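PDB 5OCR: kappa-carrageenase from Zobellia galactanivorans, which probably hydrolyses kappa-carrageenan, a sulfated galactan of red algae, through this glycoside hydrolase family 16 beta-jellyroll domain of a longer protein. Local coordinates for residues S123-S128 and T134-I139; N188-P193 and V219-K224. One frame throughout, in Å; residues are numbered along the deposited sequence.

Interaction 1 (S123-S128 and T134-I139)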
ATOM      1  N   SER A 123      10.825   0.159  -3.497  1.00 19.82           N
ATOM      2  CA  SER A 123      12.034  -0.392  -4.185  1.00 19.76           C
ATOM      3  C   SER A 123      12.598  -1.609  -3.553  1.00 21.87           C
ATOM      4  O   SER A 123      12.152  -2.065  -2.518  1.00 22.36           O
ATOM      5  CB  SER A 123      13.197   0.575  -4.120  1.00 19.80           C
ATOM      6  OG  SER A 123      13.575   0.872  -2.766  1.00 20.40           O
ATOM      7  N   ASP A 124      13.651  -2.146  -4.202  1.00 21.44           N
ATOM      8  CA  ASP A 124      14.421  -3.120  -3.441  1.00 24.19           C
ATOM      9  C   ASP A 124      15.335  -2.433  -2.425  1.00 23.03           C
ATOM     10  O   ASP A 124      15.263  -1.214  -2.225  1.00 22.94           O
ATOM     11  CB  ASP A 124      15.155  -4.106  -4.360  1.00 27.84           C
ATOM     12  CG  ASP A 124      16.207  -3.447  -5.235  1.00 31.94           C
ATOM     13  OD1 ASP A 124      16.569  -2.260  -5.033  1.00 32.03           O
ATOM     14  OD2 ASP A 124      16.713  -4.147  -6.168  1.00 37.10           O
ATOM     15  N   PHE A 125      16.099  -3.235  -1.697  1.00 23.52           N
ATOM     16  CA  PHE A 125      17.062  -2.677  -0.717  1.00 23.94           C
ATOM     17  C   PHE A 125      18.409  -2.736  -1.368  1.00 26.90           C
ATOM     18  O   PHE A 125      18.864  -3.835  -1.764  1.00 27.36           O
ATOM     19  CB  PHE A 125      17.025  -3.547   0.566  1.00 24.31           C
ATOM     20  CG  PHE A 125      15.776  -3.323   1.422  1.00 24.46           C
ATOM     21  CD1 PHE A 125      15.818  -2.513   2.573  1.00 25.64           C
ATOM     22  CD2 PHE A 125      14.566  -3.939   1.094  1.00 26.84           C
ATOM     23  CE1 PHE A 125      14.682  -2.256   3.339  1.00 23.94           C
ATOM     24  CE2 PHE A 125      13.420  -3.694   1.873  1.00 25.42           C
ATOM     25  CZ  PHE A 125      13.474  -2.863   3.008  1.00 24.21           C
ATOM     26  N   ASP A 126      19.081  -1.590  -1.461  1.00 26.38           N
ATOM     27  CA  ASP A 126      20.475  -1.590  -1.985  1.00 25.80           C
ATOM     28  C   ASP A 126      21.373  -1.083  -0.837  1.00 28.17           C
ATOM     29  O   ASP A 126      21.522   0.134  -0.611  1.00 24.06           O
ATOM     30  CB  ASP A 126      20.571  -0.714  -3.243  1.00 27.39           C
ATOM     31  CG  ASP A 126      21.949  -0.806  -3.916  1.00 29.24           C
ATOM     32  OD1 ASP A 126      22.820  -1.474  -3.308  1.00 27.84           O
ATOM     33  OD2 ASP A 126      22.133  -0.121  -4.965  1.00 30.75           O
ATOM     34  N   TYR A 127      21.929  -2.048  -0.089  1.00 29.73           N
ATOM     35  CA  TYR A 127      22.797  -1.752   1.047  1.00 30.34           C
ATOM     36  C   TYR A 127      24.191  -1.425   0.648  1.00 28.87           C
ATOM     37  O   TYR A 127      24.984  -1.112   1.535  1.00 31.35           O
ATOM     38  CB  TYR A 127      22.814  -2.870   2.087  1.00 29.37           C
ATOM     39  CG  TYR A 127      21.595  -2.854   2.974  1.00 30.60           C
ATOM     40  CD1 TYR A 127      21.563  -2.105   4.164  1.00 29.49           C
ATOM     41  CD2 TYR A 127      20.459  -3.614   2.631  1.00 28.74           C
ATOM     42  CE1 TYR A 127      20.450  -2.083   5.000  1.00 32.35           C
ATOM     43  CE2 TYR A 127      19.344  -3.557   3.437  1.00 30.40           C
ATOM     44  CZ  TYR A 127      19.336  -2.808   4.627  1.00 29.25           C
ATOM     45  OH  TYR A 127      18.181  -2.767   5.379  1.00 31.32           O
ATOM     46  N   SER A 128      24.455  -1.384  -0.665  1.00 28.18           N
ATOM     47  CA  SER A 128      25.791  -1.052  -1.220  1.00 30.63           C
ATOM     48  C   SER A 128      26.096   0.437  -1.439  1.00 29.24           C
ATOM     49  O   SER A 128      27.266   0.834  -1.747  1.00 29.71           O
ATOM     50  CB  SER A 128      26.060  -1.799  -2.514  1.00 31.75           C
ATOM     51  OG  SER A 128      25.542  -1.116  -3.634  1.00 34.21           O
ATOM     52  N   THR A 134      20.293   6.657  -0.447  1.00 19.86           N
ATOM     53  CA  THR A 134      19.053   5.885  -0.125  1.00 19.45           C
ATOM     54  C   THR A 134      19.249   4.430  -0.419  1.00 19.66           C
ATOM     55  O   THR A 134      19.646   4.103  -1.516  1.00 19.74           O
ATOM     56  CB  THR A 134      17.929   6.424  -1.037  1.00 20.31           C
ATOM     57  OG1 THR A 134      17.721   7.803  -0.742  1.00 20.77           O
ATOM     58  CG2 THR A 134      16.566   5.669  -0.775  1.00 19.41           C
ATOM     59  N   VAL A 135      18.992   3.587   0.575  1.00 20.05           N
ATOM     60  CA  VAL A 135      19.013   2.115   0.461  1.00 20.29           C
ATOM     61  C   VAL A 135      17.640   1.638  -0.043  1.00 20.14           C
ATOM     62  O   VAL A 135      17.568   0.703  -0.809  1.00 20.97           O
ATOM     63  CB  VAL A 135      19.295   1.600   1.899  1.00 19.24           C
ATOM     64  CG1 VAL A 135      19.063   0.086   2.067  1.00 20.86           C
ATOM     65  CG2 VAL A 135      20.729   1.996   2.278  1.00 20.40           C
ATOM     66  N   TYR A 136      16.573   2.271   0.459  1.00 19.14           N
ATOM     67  CA  TYR A 136      15.228   1.746   0.197  1.00 18.95           C
ATOM     68  C   TYR A 136      14.296   2.954   0.147  1.00 19.22           C
ATOM     69  O   TYR A 136      14.422   3.864   0.986  1.00 18.19           O
ATOM     70  CB  TYR A 136      14.826   0.865   1.378  1.00 19.08           C
ATOM     71  CG  TYR A 136      13.308   0.476   1.379  1.00 19.21           C
ATOM     72  CD1 TYR A 136      12.856  -0.513   0.541  1.00 20.49           C
ATOM     73  CD2 TYR A 136      12.385   1.139   2.210  1.00 20.03           C
ATOM     74  CE1 TYR A 136      11.489  -0.931   0.558  1.00 19.99           C
ATOM     75  CE2 TYR A 136      11.051   0.724   2.278  1.00 20.11           C
ATOM     76  CZ  TYR A 136      10.591  -0.241   1.388  1.00 20.07           C
ATOM     77  OH  TYR A 136       9.232  -0.653   1.426  1.00 19.60           O
ATOM     78  N   SER A 137      13.390   2.968  -0.827  1.00 19.49           N
ATOM     79  CA  SER A 137      12.418   4.088  -1.015  0.50 19.39           C
ATOM     80  C   SER A 137      10.995   3.503  -1.020  1.00 19.07           C
ATOM     81  O   SER A 137      10.759   2.530  -1.829  1.00 19.22           O
ATOM     82  CB  SER A 137      12.643   4.697  -2.422  0.50 19.52           C
ATOM     83  OG  SER A 137      13.758   5.554  -2.381  0.50 20.45           O
ATOM     84  N   GLU A 138      10.060   4.092  -0.247  1.00 18.43           N
ATOM     85  CA  GLU A 138       8.691   3.608  -0.267  1.00 17.87           C
ATOM     86  C   GLU A 138       7.800   4.869  -0.234  1.00 17.99           C
ATOM     87  O   GLU A 138       7.979   5.676   0.631  1.00 17.40           O
ATOM     88  CB  GLU A 138       8.408   2.773   0.952  1.00 18.24           C
ATOM     89  CG  GLU A 138       6.930   2.367   0.999  1.00 19.85           C
ATOM     90  CD  GLU A 138       6.639   1.489   2.211  1.00 20.62           C
ATOM     91  OE1 GLU A 138       7.581   0.747   2.633  1.00 20.58           O
ATOM     92  OE2 GLU A 138       5.472   1.500   2.719  1.00 20.37           O
ATOM     93  N   ILE A 139       6.859   4.963  -1.160  1.00 16.49           N
ATOM     94  CA  ILE A 139       5.813   5.988  -1.140  1.00 16.81           C
ATOM     95  C   ILE A 139       4.449   5.287  -0.972  1.00 16.95           C
ATOM     96  O   ILE A 139       3.988   4.513  -1.852  1.00 17.27           O
ATOM     97  CB  ILE A 139       5.814   6.767  -2.514  1.00 16.92           C
ATOM     98  CG1 ILE A 139       7.191   7.436  -2.746  1.00 17.60           C
ATOM     99  CG2 ILE A 139       4.615   7.777  -2.457  1.00 16.56           C
ATOM    100  CD1 ILE A 139       7.253   8.204  -4.068  1.00 18.57           C
TER

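Interaction 2 (N188-P193 and V219-K224). Residue 193 of segment 188-193 comes from a tag, linker or insertion.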
ATOM      1  N   ASN A 188       1.778  11.904   6.458  1.00 19.22           N
ATOM      2  CA  ASN A 188       0.579  12.600   6.075  1.00 19.80           C
ATOM      3  C   ASN A 188      -0.647  11.865   6.587  1.00 19.28           C
ATOM      4  O   ASN A 188      -0.769  10.664   6.432  1.00 19.43           O
ATOM      5  CB  ASN A 188       0.475  12.626   4.532  1.00 20.56           C
ATOM      6  CG  ASN A 188       1.513  13.486   3.911  1.00 21.38           C
ATOM      7  OD1 ASN A 188       1.696  14.653   4.265  1.00 20.50           O
ATOM      8  ND2 ASN A 188       2.260  12.898   2.997  1.00 19.92           N
ATOM      9  N   LYS A 189      -1.608  12.603   7.136  1.00 19.36           N
ATOM     10  CA  LYS A 189      -2.887  12.028   7.576  1.00 19.85           C
ATOM     11  C   LYS A 189      -3.966  12.881   6.896  1.00 20.96           C
ATOM     12  O   LYS A 189      -3.781  14.123   6.682  1.00 20.94           O
ATOM     13  CB  LYS A 189      -2.980  12.150   9.108  1.00 21.99           C
ATOM     14  CG  LYS A 189      -2.110  11.080   9.782  1.00 22.74           C
ATOM     15  CD  LYS A 189      -2.321  11.045  11.297  1.00 26.40           C
ATOM     16  CE  LYS A 189      -1.575   9.877  11.947  1.00 24.07           C
ATOM     17  NZ  LYS A 189      -2.275   8.564  11.684  1.00 24.77           N
ATOM     18  N   TRP A 190      -5.051  12.238   6.470  1.00 20.16           N
ATOM     19  CA  TRP A 190      -6.206  12.997   5.971  1.00 20.10           C
ATOM     20  C   TRP A 190      -7.450  12.331   6.422  1.00 19.19           C
ATOM     21  O   TRP A 190      -7.531  11.113   6.411  1.00 19.39           O
ATOM     22  CB  TRP A 190      -6.168  13.082   4.442  1.00 21.10           C
ATOM     23  CG  TRP A 190      -7.263  13.918   3.842  1.00 21.60           C
ATOM     24  CD1 TRP A 190      -7.385  15.301   3.783  1.00 22.30           C
ATOM     25  CD2 TRP A 190      -8.442  13.414   3.168  1.00 21.62           C
ATOM     26  NE1 TRP A 190      -8.556  15.653   3.107  1.00 24.07           N
ATOM     27  CE2 TRP A 190      -9.227  14.594   2.734  1.00 23.11           C
ATOM     28  CE3 TRP A 190      -8.890  12.125   2.820  1.00 21.62           C
ATOM     29  CZ2 TRP A 190     -10.425  14.463   2.029  1.00 23.83           C
ATOM     30  CZ3 TRP A 190     -10.084  12.026   2.096  1.00 22.31           C
ATOM     31  CH2 TRP A 190     -10.806  13.170   1.697  1.00 22.24           C
ATOM     32  N   ARG A 191      -8.448  13.121   6.879  1.00 18.69           N
ATOM     33  CA  ARG A 191      -9.754  12.627   7.246  1.00 18.95           C
ATOM     34  C   ARG A 191     -10.820  12.836   6.183  1.00 19.25           C
ATOM     35  O   ARG A 191     -11.076  14.015   5.720  1.00 19.46           O
ATOM     36  CB  ARG A 191     -10.189  13.226   8.628  1.00 19.39           C
ATOM     37  CG  ARG A 191     -11.455  12.532   9.079  1.00 19.80           C
ATOM     38  CD  ARG A 191     -11.846  13.214  10.473  1.00 20.31           C
ATOM     39  NE  ARG A 191     -13.016  12.505  11.026  1.00 21.34           N
ATOM     40  CZ  ARG A 191     -12.959  11.329  11.683  1.00 22.42           C
ATOM     41  NH1 ARG A 191     -11.752  10.731  11.845  1.00 22.21           N
ATOM     42  NH2 ARG A 191     -14.082  10.710  12.130  1.00 22.23           N
ATOM     43  N   ALA A 192     -11.464  11.728   5.736  1.00 19.33           N
ATOM     44  CA  ALA A 192     -12.423  11.794   4.612  1.00 19.31           C
ATOM     45  C   ALA A 192     -13.806  12.166   5.176  1.00 21.01           C
ATOM     46  O   ALA A 192     -14.078  11.871   6.370  1.00 20.58           O
ATOM     47  CB  ALA A 192     -12.479  10.394   3.949  1.00 20.30           C
ATOM     48  N   PRO A 193     -14.653  12.753   4.326  1.00 22.13           N
ATOM     49  CA  PRO A 193     -16.045  12.996   4.784  1.00 22.08           C
ATOM     50  C   PRO A 193     -16.936  11.766   4.528  1.00 24.24           C
ATOM     51  O   PRO A 193     -18.170  11.806   4.783  1.00 25.88           O
ATOM     52  CB  PRO A 193     -16.445  14.226   3.944  1.00 22.57           C
ATOM     53  CG  PRO A 193     -15.738  13.971   2.614  1.00 23.36           C
ATOM     54  CD  PRO A 193     -14.368  13.445   3.049  1.00 22.10           C
ATOM     55  N   VAL A 219      -8.592  15.888  -5.281  1.00 20.62           N
ATOM     56  CA  VAL A 219      -8.303  17.041  -4.388  1.00 20.24           C
ATOM     57  C   VAL A 219      -6.901  16.841  -3.872  1.00 20.31           C
ATOM     58  O   VAL A 219      -6.606  15.777  -3.335  1.00 21.43           O
ATOM     59  CB  VAL A 219      -9.292  17.180  -3.265  1.00 21.06           C
ATOM     60  CG1 VAL A 219      -8.889  18.331  -2.359  1.00 21.68           C
ATOM     61  CG2 VAL A 219     -10.712  17.309  -3.813  1.00 21.23           C
ATOM     62  N   GLU A 220      -6.005  17.814  -4.003  1.00 20.48           N
ATOM     63  CA  GLU A 220      -4.694  17.673  -3.310  1.00 20.52           C
ATOM     64  C   GLU A 220      -4.855  17.621  -1.782  1.00 20.03           C
ATOM     65  O   GLU A 220      -5.475  18.552  -1.175  1.00 22.40           O
ATOM     66  CB  GLU A 220      -3.749  18.841  -3.669  1.00 22.26           C
ATOM     67  CG  GLU A 220      -2.479  18.815  -2.817  1.00 23.00           C
ATOM     68  CD  GLU A 220      -1.439  19.887  -3.271  1.00 24.46           C
ATOM     69  OE1 GLU A 220      -1.543  20.441  -4.371  1.00 26.71           O
ATOM     70  OE2 GLU A 220      -0.511  20.194  -2.511  1.00 27.71           O
ATOM     71  N   VAL A 221      -4.338  16.597  -1.140  1.00 18.72           N
ATOM     72  CA  VAL A 221      -4.458  16.473   0.307  1.00 18.88           C
ATOM     73  C   VAL A 221      -3.093  16.536   1.013  1.00 19.55           C
ATOM     74  O   VAL A 221      -3.049  16.724   2.228  1.00 20.44           O
ATOM     75  CB  VAL A 221      -5.189  15.183   0.749  1.00 18.61           C
ATOM     76  CG1 VAL A 221      -6.606  15.140   0.198  1.00 18.22           C
ATOM     77  CG2 VAL A 221      -4.427  13.917   0.300  1.00 18.74           C
ATOM     78  N   ALA A 222      -1.973  16.446   0.290  1.00 19.38           N
ATOM     79  CA  ALA A 222      -0.696  16.503   0.966  1.00 19.65           C
ATOM     80  C   ALA A 222       0.387  16.741  -0.031  1.00 19.27           C
ATOM     81  O   ALA A 222       0.203  16.443  -1.215  1.00 19.51           O
ATOM     82  CB  ALA A 222      -0.337  15.185   1.660  1.00 20.29           C
ATOM     83  N   ARG A 223       1.513  17.271   0.453  1.00 20.31           N
ATOM     84  CA  ARG A 223       2.662  17.432  -0.444  1.00 20.42           C
ATOM     85  C   ARG A 223       3.897  17.449   0.404  1.00 21.02           C
ATOM     86  O   ARG A 223       3.871  18.031   1.524  1.00 21.47           O
ATOM     87  CB  ARG A 223       2.464  18.750  -1.218  1.00 24.44           C
ATOM     88  CG  ARG A 223       3.621  19.268  -2.019  1.00 28.96           C
ATOM     89  CD  ARG A 223       3.265  20.714  -2.464  1.00 28.53           C
ATOM     90  NE  ARG A 223       2.125  20.808  -3.377  1.00 28.27           N
ATOM     91  CZ  ARG A 223       2.167  21.308  -4.615  1.00 30.23           C
ATOM     92  NH1 ARG A 223       3.339  21.694  -5.125  1.00 30.18           N
ATOM     93  NH2 ARG A 223       1.073  21.384  -5.360  1.00 28.80           N
ATOM     94  N   LYS A 224       4.972  16.818  -0.088  1.00 20.39           N
ATOM     95  CA  LYS A 224       6.240  16.793   0.663  1.00 22.18           C
ATOM     96  C   LYS A 224       7.408  16.940  -0.274  1.00 21.93           C
ATOM     97  O   LYS A 224       7.359  16.516  -1.436  1.00 20.90           O
ATOM     98  CB  LYS A 224       6.500  15.488   1.432  1.00 20.77           C
ATOM     99  CG  LYS A 224       5.435  15.048   2.439  1.00 21.97           C
ATOM    100  CD  LYS A 224       5.460  15.940   3.648  1.00 22.67           C
ATOM    101  CE  LYS A 224       4.975  15.085   4.800  1.00 24.96           C
ATOM    102  NZ  LYS A 224       4.366  16.030   5.796  1.00 26.26           N
TER

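Interaction 1 (S123-S128 and T134-I139)
Phe125 lies flat against Tyr136 in an offset stack: the planes differ by only 10° and the centroids stand 4.3 Å apart. The displacement brings Phe125 CZ to 3.5 Å from Tyr136 CD1, near the rim of each ring, while Tyr136 CB also sits over the phenylalanine face as a CH-pi donor. Ser123 O and Asp124 O lie at the edge of the tyrosine ring, the former 3.3 Å from Tyr136 CE1.

The tight part of the contact is at the buried Ser123, Val135 and Tyr136. Ser123 OG, set by chi1 60° between the backbone N and the carbonyl carbon, accepts from Ser137 N at 2.9 Å in a nearly straight bond (170°). The same hydroxyl donates to Asp124 O at 2.7 Å and also receives Arg231 NE. Further along, Asp126 N bonds Val135 O at 2.8 Å, pinning the loop where the strand turns a corner.

The solvent side is formed by the outer parts of Phe125 and Tyr127 and by Asp126. Val135 CG1 sits over the centre of the Tyr127 ring, 3.7 Å from its centroid, although that tyrosine is exposed overall. Asp126 turns its carboxylate away to form an Asx turn with Ser128 N.

Backbone bonds tie strand 134-144 to strand 159-170, where Val135 and Tyr136 both face Val167 in a classic beta bulge; on its other flank runs strand 115-122, whose Trp120 and Tyr122 touch Tyr136, while Trp176 of strand 173-177 meets the same ring.

Interaction 2 (N188-P193 and V219-K224)
Lys224 NZ is gripped by several oxygens at the end of this contact: a weak bond of 3.4 Å reaches Asn188 OD1, and the backbone oxygens Gln184 O and Leu187 O accept from it as well. The ammonium group thus ties strand 219-225 of the family 16 beta-jellyroll, which pairs with strand 211-216, to the short helix 183-186 and the residue after it, which lead into strand 189-191. The two strands share no ladder; their CA atoms come no nearer than 6.6 Å, between Asn188 and Ala222, so side chains alone make the contact.

Asn188 divides its amide between two tasks. ND2 donates to Leu162 O in strand 159-170, which is consistent with OD1 being the end turned to the other segment, 3.3 Å from Ala222 CB. The lysine chain, bent at chi2 (-72°), runs past the amide in the opposite direction, laying Lys224 CE 3.4 Å from Asn188 OD1.

The apolar half belongs to Trp190 and Val221, whose side chains cross at about a right angle. With CG anti to the backbone N (chi1 -176°), the indole presents one face to the valine, while Ala192 N lies over the opposite face. Substituting an alanine for Trp190 would probably open a gap beside Val221, whose methyl would lose the aromatic face it rests on. Val221 and Ala222 form a classic beta bulge, both facing Trp214, and both point their side chains toward segment 188-193 although they are consecutive; in a regular strand they would alternate. The bulge thereby lets one methyl press on Asn188 and the other meet the indole: Val221 CG1 stands 3.5 Å from the centroid of the five-membered ring of Trp190, 9° off its normal.

Overall arrangement
Interactions 1 and 2 lie in series along one family 16 domain, their centres 25 Å apart and their nearest atoms about 8 Å apart, so they do not touch. Strand 159-170 relates them: it pairs with strand 134-144 of interaction 1 and with strand 189-191 of interaction 2. Interaction 1 is local and partly buried, a loop folded back on the following strand by backbone bonds and aromatic stacking. Interaction 2 is a surface contact between strands separated by about 25 residues in the chain, carried by side chains alone, with one CH-pi contact and a weak amide-ammonium bond. A classic beta bulge lies in one segment of each, but only at Val221-Ala222 do both residues point toward the partner segment.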